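Local coordinates for HD domain-containing protein (Aquifex aeolicus, PDB 2HEK) that is of unproven function, but binds zinc and GDP at separate sites and may be a dGTPase-like phosphohydrolase of the HD-domain family, at residues D7-F12 with R162-R167; H60-I65 with F158-M163. One frame throughout, in Å; residues are numbered along the deposited sequence.

Contact 1: D7-F12 with R162-R167; sequences DPLYGF and RMDYLR
Leu9 and Arg167 bring the two backbones closest, their CA atoms 7.6 Å apart, where the turn between two strands meets helix 160-173. The turn is tightly built. Asp7 O accepts from both Tyr10 N and Gly11 N, a classic beta bulge, and Asp7 OD1 takes Leu9 N in an Asx turn. At the backbone angles of Gly11 a side chain would be jammed against the carbonyl O of Tyr10, so glycine is needed.

Tyr10 reaches the helix with its hydroxyl. Tyr10 OH donates to Asp164 OD2 at 2.6 Å, on the anti side of the carboxylate and 16° out of its plane. Ring and carboxylate planes are 40° apart. Asp164 can meet it because its CG lies anti to the backbone N (chi1 -177°). A water sits at the same ring edge and donates both to Tyr10 OH and to Met163 O, the latter at 2.9 Å. Leu9 CB lies over the ring centre, 3.7 Å above the plane.

The extended chain of Arg167 runs past Leu9 in the opposite direction, with Leu9 CD2 3.8 Å from Arg167 CG. Leu9 O stands over one face of the guanidinium, a contact without a hydrogen bond. A phenylalanine in place of Tyr10 would probably leave Asp164 OD2 without this donor and the bridging water without one acceptor.

Asp164 is a second-shell residue of the metal site: its OD1 is hydrogen-bonded to ND1 of the zinc ligand His54. Arg168 forms salt bridges with both Asp7 and Asp164. The turn joins strands 2-7 and 11-16, and Tyr10 and Asp164 also touch helix 51-69.

Contact 2: H60-I65 with F158-M163; sequences HITERI and FGSDRM. With ZN (zinc ion), chain D.
Ser160, Ile61 and Ile65 carry most of this contact, a helix-to-helix packing inside the HD domain. Helix 51-69 here meets the first turn of helix 160-173, with Gly159 at the N-cap position. The backbones come close: the CA atoms of Ile61 and Ser160 are 5.4 Å apart. A side chain as small as serine suits so near an approach.

Ser160 lies against three residues of the other helix. Its CB is touched by Ile61 CG2 at 3.6 Å. Ile65 comes with the end of its chain, placing CD1 4.0 Å from Ser160 CB and equally near Ser160 N. The same Ile61 methyl also touches Met163 CB, one turn further along the helix, at 4.1 Å. Ile61 CG2 faces the helix because it is anti to the backbone N, while CG1 lies beside that N (chi1 -67°). Ile153 and Ile186, from helices 145-155 and 183-187, add to the apolar surroundings.

The one polar link across the contact joins the buried hydroxyls of Ser160 and Thr62. Thr62 OG1 is also hydrogen-bonded to Val58 O, one turn back in its own helix, so the serine hydroxyl is joined through Thr62 to the backbone of helix 51-69.

Asp161 follows Ser160 directly and points away from helix 51-69. Its OD1 binds the zinc at 2.1 Å, and His54 and Asp85 are the other protein ligands. A water is a further ligand, 2.3 Å from the zinc. Ser160 OG, between its backbone N and carbonyl carbon (chi1 59°), donates to Thr62 OG1 at 2.8 Å.

The two contacts lie side by side, their centres about 9 Å apart. Both end on helix 160-173 and share Arg162 and Met163. Along the chain, 7-12 comes first, then 60-65, and the shared helix follows much later. Contact 1 brings the N-terminal strand turn to this helix; contact 2 brings helix 51-69. The first segments also meet directly: Tyr10 CG is 3.4 Å from His60 CD2, and Tyr10 OH is 3.3 Å from Ile61 CG1. Turn and two helices therefore form one packed unit next to the zinc. Helix 51-69 supplies His54 and helix 160-173 supplies Asp161, so this packing probably helps to set the two zinc ligands relative to each other.

Contact 1: D7-F12 with R162-R167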
loop_
_atom_site.group_PDB
_atom_site.type_symbol
_atom_site.label_atom_id
_atom_site.label_comp_id
_atom_site.label_asym_id
_atom_site.label_seq_id
_atom_site.Cartn_x
_atom_site.Cartn_y
_atom_site.Cartn_z
ATOM N N ASP A 7 7.447 1.749 14.089
ATOM C CA ASP A 7 7.061 0.357 13.810
ATOM C C ASP A 7 6.432 0.403 12.447
ATOM O O ASP A 7 5.364 1.007 12.293
ATOM C CB ASP A 7 6.044 -0.159 14.859
ATOM C CG ASP A 7 5.730 -1.669 14.702
ATOM O OD1 ASP A 7 5.909 -2.226 13.592
ATOM O OD2 ASP A 7 5.275 -2.312 15.702
ATOM N N PRO A 8 7.067 -0.241 11.441
ATOM C CA PRO A 8 6.528 -0.163 10.065
ATOM C C PRO A 8 5.122 -0.755 9.940
ATOM O O PRO A 8 4.414 -0.432 8.978
ATOM C CB PRO A 8 7.525 -1.001 9.245
ATOM C CG PRO A 8 8.208 -1.904 10.257
ATOM C CD PRO A 8 8.293 -1.059 11.507
ATOM N N LEU A 9 4.680 -1.576 10.914
ATOM C CA LEU A 9 3.318 -2.091 10.857
ATOM C C LEU A 9 2.293 -1.017 11.232
ATOM O O LEU A 9 1.173 -1.048 10.758
ATOM C CB LEU A 9 3.138 -3.306 11.785
ATOM C CG LEU A 9 3.441 -4.667 11.152
ATOM C CD1 LEU A 9 4.916 -4.819 10.670
ATOM C CD2 LEU A 9 3.081 -5.635 12.208
ATOM N N TYR A 10 2.660 -0.083 12.096
ATOM C CA TYR A 10 1.643 0.782 12.729
ATOM C C TYR A 10 1.955 2.248 12.597
ATOM O O TYR A 10 1.134 3.070 12.958
ATOM C CB TYR A 10 1.542 0.458 14.240
ATOM C CG TYR A 10 1.186 -0.990 14.465
ATOM C CD1 TYR A 10 2.030 -1.821 15.208
ATOM C CD2 TYR A 10 0.033 -1.547 13.885
ATOM C CE1 TYR A 10 1.726 -3.171 15.395
ATOM C CE2 TYR A 10 -0.269 -2.913 14.061
ATOM C CZ TYR A 10 0.564 -3.691 14.828
ATOM O OH TYR A 10 0.274 -5.007 15.023
ATOM N N GLY A 11 3.147 2.579 12.115
ATOM C CA GLY A 11 3.624 3.973 12.134
ATOM C C GLY A 11 4.483 4.177 13.381
ATOM O O GLY A 11 5.717 4.062 13.336
ATOM N N PHE A 12 3.844 4.466 14.500
ATOM C CA PHE A 12 4.570 4.598 15.798
ATOM C C PHE A 12 3.813 3.844 16.867
ATOM O O PHE A 12 2.594 3.767 16.799
ATOM C CB PHE A 12 4.703 6.070 16.192
ATOM C CG PHE A 12 5.682 6.819 15.343
ATOM C CD1 PHE A 12 7.036 6.883 15.710
ATOM C CD2 PHE A 12 5.279 7.420 14.154
ATOM C CE1 PHE A 12 7.952 7.564 14.922
ATOM C CE2 PHE A 12 6.208 8.094 13.348
ATOM C CZ PHE A 12 7.537 8.158 13.736
ATOM N N ARG A 162 -2.055 -12.833 18.229
ATOM C CA ARG A 162 -2.228 -13.298 16.866
ATOM C C ARG A 162 -2.352 -12.172 15.870
ATOM O O ARG A 162 -1.769 -12.257 14.809
ATOM C CB ARG A 162 -3.493 -14.129 16.717
ATOM C CG ARG A 162 -3.341 -15.537 17.151
ATOM C CD ARG A 162 -4.592 -16.360 16.795
ATOM N NE ARG A 162 -4.351 -17.780 17.058
ATOM C CZ ARG A 162 -4.700 -18.417 18.168
ATOM N NH1 ARG A 162 -5.334 -17.768 19.142
ATOM N NH2 ARG A 162 -4.425 -19.717 18.302
ATOM N N MET A 163 -3.124 -11.144 16.184
ATOM C CA MET A 163 -3.278 -10.051 15.271
ATOM C C MET A 163 -1.908 -9.447 14.953
ATOM O O MET A 163 -1.632 -9.112 13.793
ATOM C CB MET A 163 -4.214 -9.005 15.858
ATOM C CG MET A 163 -5.696 -9.294 15.649
ATOM S SD MET A 163 -6.705 -7.797 15.760
ATOM C CE MET A 163 -8.301 -8.512 16.139
ATOM N N ASP A 164 -1.052 -9.333 15.949
ATOM C CA ASP A 164 0.242 -8.748 15.638
ATOM C C ASP A 164 1.120 -9.716 14.878
ATOM O O ASP A 164 1.717 -9.341 13.865
ATOM C CB ASP A 164 1.032 -8.254 16.848
ATOM C CG ASP A 164 2.332 -7.583 16.410
ATOM O OD1 ASP A 164 3.400 -8.235 16.482
ATOM O OD2 ASP A 164 2.281 -6.410 16.014
ATOM N N TYR A 165 1.269 -10.981 15.335
ATOM C CA TYR A 165 2.237 -11.804 14.619
ATOM C C TYR A 165 1.795 -12.163 13.205
ATOM O O TYR A 165 2.648 -12.274 12.325
ATOM C CB TYR A 165 2.724 -13.004 15.452
ATOM C CG TYR A 165 1.811 -14.177 15.710
ATOM C CD1 TYR A 165 1.242 -14.890 14.670
ATOM C CD2 TYR A 165 1.514 -14.538 17.028
ATOM C CE1 TYR A 165 0.391 -15.965 14.950
ATOM C CE2 TYR A 165 0.654 -15.607 17.321
ATOM C CZ TYR A 165 0.092 -16.320 16.272
ATOM O OH TYR A 165 -0.751 -17.376 16.533
ATOM N N LEU A 166 0.496 -12.339 12.955
ATOM C CA LEU A 166 0.077 -12.679 11.590
ATOM C C LEU A 166 0.476 -11.565 10.645
ATOM O O LEU A 166 1.059 -11.817 9.591
ATOM C CB LEU A 166 -1.434 -12.942 11.474
ATOM C CG LEU A 166 -1.931 -14.245 12.124
ATOM C CD1 LEU A 166 -3.484 -14.216 12.101
ATOM C CD2 LEU A 166 -1.348 -15.500 11.385
ATOM N N ARG A 167 0.163 -10.329 11.029
ATOM C CA ARG A 167 0.536 -9.129 10.227
ATOM C C ARG A 167 2.049 -8.916 10.127
ATOM O O ARG A 167 2.592 -8.596 9.051
ATOM C CB ARG A 167 -0.186 -7.867 10.767
ATOM C CG ARG A 167 0.141 -6.499 10.045
ATOM C CD ARG A 167 -0.760 -5.173 10.514
ATOM N NE ARG A 167 -0.522 -4.124 9.537
ATOM C CZ ARG A 167 -1.264 -3.046 9.450
ATOM N NH1 ARG A 167 -2.299 -2.890 10.278
ATOM N NH2 ARG A 167 -0.996 -2.144 8.529
HETATM O O HOH W 1 -1.796 -6.207 13.586
#

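Contact 2: H60-I65 with F158-M163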
loop_
_atom_site.group_PDB
_atom_site.type_symbol
_atom_site.label_atom_id
_atom_site.label_comp_id
_atom_site.label_asym_id
_atom_site.label_seq_id
_atom_site.Cartn_x
_atom_site.Cartn_y
_atom_site.Cartn_z
ATOM N N HIS A 60 0.614 -2.477 21.633
ATOM C CA HIS A 60 -0.123 -1.488 20.831
ATOM C C HIS A 60 -1.501 -1.996 20.370
ATOM O O HIS A 60 -2.527 -1.275 20.469
ATOM C CB HIS A 60 0.747 -1.131 19.608
ATOM C CG HIS A 60 0.047 -0.268 18.616
ATOM N ND1 HIS A 60 -0.161 1.077 18.822
ATOM C CD2 HIS A 60 -0.506 -0.558 17.412
ATOM C CE1 HIS A 60 -0.814 1.582 17.784
ATOM N NE2 HIS A 60 -1.026 0.611 16.914
ATOM N N ILE A 61 -1.569 -3.235 19.877
ATOM C CA ILE A 61 -2.869 -3.795 19.482
ATOM C C ILE A 61 -3.804 -4.006 20.692
ATOM O O ILE A 61 -5.008 -3.751 20.600
ATOM C CB ILE A 61 -2.724 -5.121 18.663
ATOM C CG1 ILE A 61 -2.083 -4.796 17.322
ATOM C CG2 ILE A 61 -4.124 -5.790 18.393
ATOM C CD1 ILE A 61 -2.982 -3.921 16.401
ATOM N N THR A 62 -3.240 -4.435 21.827
ATOM C CA THR A 62 -4.024 -4.554 23.059
ATOM C C THR A 62 -4.643 -3.209 23.424
ATOM O O THR A 62 -5.819 -3.168 23.772
ATOM C CB THR A 62 -3.169 -5.074 24.234
ATOM O OG1 THR A 62 -2.608 -6.349 23.861
ATOM C CG2 THR A 62 -4.040 -5.258 25.486
ATOM N N GLU A 63 -3.852 -2.134 23.361
ATOM C CA GLU A 63 -4.354 -0.754 23.588
ATOM C C GLU A 63 -5.561 -0.450 22.722
ATOM O O GLU A 63 -6.616 0.025 23.214
ATOM C CB GLU A 63 -3.257 0.281 23.322
ATOM C CG GLU A 63 -3.582 1.750 23.744
ATOM C CD GLU A 63 -2.305 2.581 23.786
ATOM O OE1 GLU A 63 -1.637 2.709 22.726
ATOM O OE2 GLU A 63 -1.940 3.086 24.887
ATOM N N ARG A 64 -5.417 -0.725 21.427
ATOM C CA ARG A 64 -6.458 -0.461 20.451
ATOM C C ARG A 64 -7.731 -1.228 20.777
ATOM O O ARG A 64 -8.837 -0.658 20.768
ATOM C CB ARG A 64 -5.952 -0.832 19.037
ATOM C CG ARG A 64 -4.936 0.145 18.457
ATOM C CD ARG A 64 -5.623 1.409 17.923
ATOM N NE ARG A 64 -4.711 2.262 17.141
ATOM C CZ ARG A 64 -3.982 3.264 17.638
ATOM N NH1 ARG A 64 -4.042 3.568 18.931
ATOM N NH2 ARG A 64 -3.185 3.971 16.836
ATOM N N ILE A 65 -7.597 -2.519 21.074
ATOM C CA ILE A 65 -8.783 -3.349 21.356
ATOM C C ILE A 65 -9.470 -2.871 22.657
ATOM O O ILE A 65 -10.693 -2.802 22.714
ATOM C CB ILE A 65 -8.429 -4.850 21.493
ATOM C CG1 ILE A 65 -7.973 -5.461 20.139
ATOM C CG2 ILE A 65 -9.625 -5.641 22.077
ATOM C CD1 ILE A 65 -7.250 -6.830 20.281
ATOM N N PHE A 158 -8.942 -14.182 17.720
ATOM C CA PHE A 158 -8.409 -12.894 17.219
ATOM C C PHE A 158 -7.835 -11.973 18.355
ATOM O O PHE A 158 -7.998 -10.761 18.342
ATOM C CB PHE A 158 -9.462 -12.175 16.345
ATOM C CG PHE A 158 -10.853 -12.293 16.876
ATOM C CD1 PHE A 158 -11.248 -11.561 17.992
ATOM C CD2 PHE A 158 -11.747 -13.171 16.301
ATOM C CE1 PHE A 158 -12.537 -11.690 18.494
ATOM C CE2 PHE A 158 -13.051 -13.303 16.803
ATOM C CZ PHE A 158 -13.431 -12.568 17.910
ATOM N N GLY A 159 -7.158 -12.579 19.330
ATOM C CA GLY A 159 -6.377 -11.850 20.332
ATOM C C GLY A 159 -5.312 -10.958 19.734
ATOM O O GLY A 159 -4.896 -11.132 18.569
ATOM N N SER A 160 -4.857 -9.992 20.520
ATOM C CA SER A 160 -3.809 -9.049 20.092
ATOM C C SER A 160 -2.501 -9.754 19.739
ATOM O O SER A 160 -1.745 -9.298 18.855
ATOM C CB SER A 160 -3.568 -8.036 21.214
ATOM O OG SER A 160 -3.164 -8.698 22.407
ATOM N N ASP A 161 -2.210 -10.857 20.418
ATOM C CA ASP A 161 -0.993 -11.635 20.088
ATOM C C ASP A 161 -1.007 -12.112 18.624
ATOM O O ASP A 161 -0.099 -11.781 17.859
ATOM C CB ASP A 161 -0.865 -12.815 21.057
ATOM C CG ASP A 161 0.414 -13.576 20.888
ATOM O OD1 ASP A 161 1.435 -13.017 20.459
ATOM O OD2 ASP A 161 0.416 -14.765 21.221
ATOM N N ARG A 162 -2.055 -12.833 18.229
ATOM C CA ARG A 162 -2.228 -13.298 16.866
ATOM C C ARG A 162 -2.352 -12.172 15.870
ATOM O O ARG A 162 -1.769 -12.257 14.809
ATOM C CB ARG A 162 -3.493 -14.129 16.717
ATOM C CG ARG A 162 -3.341 -15.537 17.151
ATOM C CD ARG A 162 -4.592 -16.360 16.795
ATOM N NE ARG A 162 -4.351 -17.780 17.058
ATOM C CZ ARG A 162 -4.700 -18.417 18.168
ATOM N NH1 ARG A 162 -5.334 -17.768 19.142
ATOM N NH2 ARG A 162 -4.425 -19.717 18.302
ATOM N N MET A 163 -3.124 -11.144 16.184
ATOM C CA MET A 163 -3.278 -10.051 15.271
ATOM C C MET A 163 -1.908 -9.447 14.953
ATOM O O MET A 163 -1.632 -9.112 13.793
ATOM C CB MET A 163 -4.214 -9.005 15.858
ATOM C CG MET A 163 -5.696 -9.294 15.649
ATOM S SD MET A 163 -6.705 -7.797 15.760
ATOM C CE MET A 163 -8.301 -8.512 16.139
HETATM ZN ZN ZN D . 3.408 -13.577 20.878
HETATM O O HOH W 2 3.184 -12.024 22.557
#